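Local coordinates for pectinesterase inhibitor 1 (PDB 1X91), which inhibits plant pectin methylesterase, the cell-wall enzyme that removes methyl esters from pectin, at residues Thr40-Thr45 / Glu88-Leu93. The protein carries 1 engineered substitution. Sequence-based numbering, arbitrary orientation. Where two conformers were deposited one is given.
Sequences TTLDST and EAFEHL
Leu-42 reaches from its helix into the angle formed by Ala-89, Phe-90 and Leu-93, and almost everything tight in this contact involves it. In the conformer described, one of two deposited for Phe-90, Leu-42 CB sits over one face of the ring, displaced toward the rim, in a CH-pi contact 3.9 Å from the ring centroid. Farther out, CD1 runs on between Ala-89 and Leu-93, lying 4.2 Å from Ala-89 CB and 3.9 Å from Leu-93 CD2; the two leucine side chains lie alongside each other, pointing opposite ways. With CG turned beside the backbone N (chi1 -75°) and chi2 extended, Leu-42 carries this methyl right up to the facing helix. Met-101 and Val-105 of helix 98-119 also touch Leu-42, placing it in the interior of the four-helix bundle that defines this inhibitor family. Within that bundle, helices 34-62 and 66-94 run antiparallel here, the axes of segments 40-45 and 88-93 coming within 10.7 Å, at 167°. Thr-45 packs on Ile-136, Leu-139 and Cys-140 of helix 127-149; its OG1 donates to Thr-41 O at 2.8 Å, and this hydroxyl and the helical N-H of Thr-45 reach that carbonyl from its two sides. Toward solvent the packing thins to Asp-43, whose carboxylate meets the same ring at its edge, the two planes 27° apart. OD1 lies 3.1 Å from Phe-90 CE1 in this conformer, a closeness left doubtful by the second ring position. The same oxygen is salt-bridged to Lys-39, one turn earlier, whose side chain also touches Phe-90.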
ATOM      1  N   THR A  40      -5.017 -10.127   5.781  1.00  8.96           N
ATOM      2  CA  THR A  40      -5.899  -8.967   6.039  1.00 10.48           C
ATOM      3  C   THR A  40      -5.202  -7.671   5.720  1.00 10.25           C
ATOM      4  O   THR A  40      -5.868  -6.722   5.291  1.00 10.30           O
ATOM      5  CB  THR A  40      -6.518  -8.905   7.434  1.00 12.98           C
ATOM      6  OG1 THR A  40      -5.473  -8.950   8.405  1.00 16.02           O
ATOM      7  CG2 THR A  40      -7.445 -10.088   7.726  1.00 15.07           C
ATOM      8  N   THR A  41      -3.901  -7.588   5.855  1.00  8.77           N
ATOM      9  CA  THR A  41      -3.162  -6.398   5.501  1.00 10.91           C
ATOM     10  C   THR A  41      -3.191  -6.155   4.000  1.00  9.60           C
ATOM     11  O   THR A  41      -3.404  -5.034   3.556  1.00 10.05           O
ATOM     12  CB  THR A  41      -1.738  -6.446   6.055  1.00 10.71           C
ATOM     13  OG1 THR A  41      -1.761  -6.612   7.502  1.00 10.94           O
ATOM     14  CG2 THR A  41      -1.035  -5.136   5.802  1.00 12.59           C
ATOM     15  N   LEU A  42      -2.930  -7.203   3.240  1.00 10.37           N
ATOM     16  CA  LEU A  42      -3.050  -7.122   1.787  1.00 10.44           C
ATOM     17  C   LEU A  42      -4.457  -6.692   1.370  1.00 10.52           C
ATOM     18  O   LEU A  42      -4.617  -5.886   0.428  1.00  9.78           O
ATOM     19  CB  LEU A  42      -2.612  -8.428   1.119  1.00 11.40           C
ATOM     20  CG  LEU A  42      -1.144  -8.712   1.054  1.00 15.41           C
ATOM     21  CD1 LEU A  42      -0.927 -10.023   0.277  1.00 17.57           C
ATOM     22  CD2 LEU A  42      -0.388  -7.583   0.373  1.00 14.97           C
ATOM     23  N   ASP A  43      -5.474  -7.224   2.012  1.00  9.73           N
ATOM     24  CA  ASP A  43      -6.843  -6.843   1.677  1.00  9.60           C
ATOM     25  C   ASP A  43      -7.011  -5.353   1.814  1.00  9.33           C
ATOM     26  O   ASP A  43      -7.566  -4.698   0.937  1.00  9.80           O
ATOM     27  CB  ASP A  43      -7.834  -7.557   2.597  1.00  8.83           C
ATOM     28  CG  ASP A  43      -7.972  -9.053   2.328  1.00 12.77           C
ATOM     29  OD1 ASP A  43      -7.601  -9.571   1.228  1.00 13.15           O
ATOM     30  OD2 ASP A  43      -8.541  -9.802   3.191  1.00 13.54           O
ATOM     31  N   SER A  44      -6.547  -4.776   2.917  1.00  9.41           N
ATOM     32  CA  SER A  44      -6.760  -3.346   3.116  1.00  9.47           C
ATOM     33  C   SER A  44      -6.007  -2.547   2.073  1.00  9.15           C
ATOM     34  O   SER A  44      -6.463  -1.478   1.593  1.00 10.30           O
ATOM     35  CB  SER A  44      -6.289  -2.950   4.528  1.00  9.85           C
ATOM     36  OG  SER A  44      -7.113  -3.550   5.539  1.00 12.35           O
ATOM     37  N   THR A  45      -4.811  -3.005   1.752  1.00  9.60           N
ATOM     38  CA  THR A  45      -3.926  -2.314   0.830  1.00 10.24           C
ATOM     39  C   THR A  45      -4.545  -2.317  -0.552  1.00 10.48           C
ATOM     40  O   THR A  45      -4.624  -1.251  -1.210  1.00  9.98           O
ATOM     41  CB  THR A  45      -2.528  -2.977   0.768  1.00 10.15           C
ATOM     42  OG1 THR A  45      -1.950  -3.175   2.082  1.00 10.72           O
ATOM     43  CG2 THR A  45      -1.556  -2.049   0.035  1.00  9.67           C
ATOM     44  N   GLU A  88      -0.391 -10.220  -7.452  1.00 10.22           N
ATOM     45  CA  GLU A  88       0.666 -11.258  -7.427  1.00 10.33           C
ATOM     46  C   GLU A  88       1.099 -11.542  -6.004  1.00  9.94           C
ATOM     47  O   GLU A  88       1.343 -12.702  -5.655  1.00 10.90           O
ATOM     48  CB  GLU A  88       1.824 -10.807  -8.271  1.00 10.73           C
ATOM     49  CG  GLU A  88       1.527 -10.784  -9.774  1.00 12.61           C
ATOM     50  CD  GLU A  88       1.038 -12.092 -10.294  1.00 16.72           C
ATOM     51  OE1 GLU A  88       1.588 -13.127  -9.914  1.00 15.65           O
ATOM     52  OE2 GLU A  88       0.044 -12.100 -11.060  1.00 22.41           O
ATOM     53  N   ALA A  89       1.140 -10.511  -5.181  1.00  9.86           N
ATOM     54  CA  ALA A  89       1.514 -10.688  -3.791  1.00 10.05           C
ATOM     55  C   ALA A  89       0.545 -11.686  -3.135  1.00 10.60           C
ATOM     56  O   ALA A  89       0.952 -12.595  -2.401  1.00 10.16           O
ATOM     57  CB  ALA A  89       1.476  -9.366  -3.059  1.00 10.13           C
ATOM     58  N   PHE A  90      -0.743 -11.541  -3.415  0.50  9.51           N
ATOM     59  CA  PHE A  90      -1.750 -12.487  -2.916  0.50  9.55           C
ATOM     60  C   PHE A  90      -1.467 -13.917  -3.408  0.50 10.16           C
ATOM     61  O   PHE A  90      -1.596 -14.863  -2.654  0.50 10.09           O
ATOM     62  CB  PHE A  90      -3.157 -12.121  -3.380  0.50 10.08           C
ATOM     63  CG  PHE A  90      -3.855 -11.021  -2.564  0.50 10.67           C
ATOM     64  CD1 PHE A  90      -4.445 -11.285  -1.348  0.50 11.41           C
ATOM     65  CD2 PHE A  90      -4.025  -9.746  -3.091  0.50 10.99           C
ATOM     66  CE1 PHE A  90      -5.198 -10.277  -0.667  0.50  7.35           C
ATOM     67  CE2 PHE A  90      -4.712  -8.767  -2.396  0.50 12.65           C
ATOM     68  CZ  PHE A  90      -5.281  -9.051  -1.175  0.50 13.15           C
ATOM     69  N   GLU A  91      -1.163 -14.066  -4.688  1.00 10.28           N
ATOM     70  CA  GLU A  91      -0.886 -15.376  -5.264  1.00 10.66           C
ATOM     71  C   GLU A  91       0.216 -16.065  -4.560  1.00 11.37           C
ATOM     72  O   GLU A  91       0.100 -17.264  -4.269  1.00 11.22           O
ATOM     73  CB  GLU A  91      -0.577 -15.298  -6.755  1.00 11.20           C
ATOM     74  CG  GLU A  91      -1.662 -14.689  -7.641  1.00 14.53           C
ATOM     75  CD  GLU A  91      -2.845 -15.579  -7.884  1.00 21.39           C
ATOM     76  OE1 GLU A  91      -2.610 -16.772  -8.114  1.00 27.34           O
ATOM     77  OE2 GLU A  91      -4.005 -15.071  -7.936  1.00 22.72           O
ATOM     78  N   HIS A  92       1.280 -15.314  -4.256  1.00  9.65           N
ATOM     79  CA  HIS A  92       2.421 -15.931  -3.547  1.00 10.27           C
ATOM     80  C   HIS A  92       2.121 -16.191  -2.092  1.00 10.28           C
ATOM     81  O   HIS A  92       2.499 -17.247  -1.550  1.00 11.79           O
ATOM     82  CB  HIS A  92       3.689 -15.122  -3.792  1.00 10.59           C
ATOM     83  CG  HIS A  92       4.125 -15.247  -5.214  1.00 12.31           C
ATOM     84  ND1 HIS A  92       4.879 -16.309  -5.643  1.00 14.35           N
ATOM     85  CD2 HIS A  92       3.811 -14.538  -6.328  1.00 16.97           C
ATOM     86  CE1 HIS A  92       5.044 -16.236  -6.955  1.00 14.41           C
ATOM     87  NE2 HIS A  92       4.394 -15.174  -7.394  1.00 18.10           N
ATOM     88  N   LEU A  93       1.421 -15.283  -1.438  1.00 10.83           N
ATOM     89  CA  LEU A  93       0.953 -15.523  -0.054  1.00 10.09           C
ATOM     90  C   LEU A  93       0.148 -16.809   0.072  1.00 11.32           C
ATOM     91  O   LEU A  93       0.370 -17.564   1.005  1.00 13.03           O
ATOM     92  CB  LEU A  93       0.148 -14.356   0.495  1.00 11.55           C
ATOM     93  CG  LEU A  93      -0.373 -14.506   1.935  1.00 12.73           C
ATOM     94  CD1 LEU A  93       0.736 -14.670   2.916  1.00 12.85           C
ATOM     95  CD2 LEU A  93      -1.291 -13.348   2.293  1.00 13.53           C
TER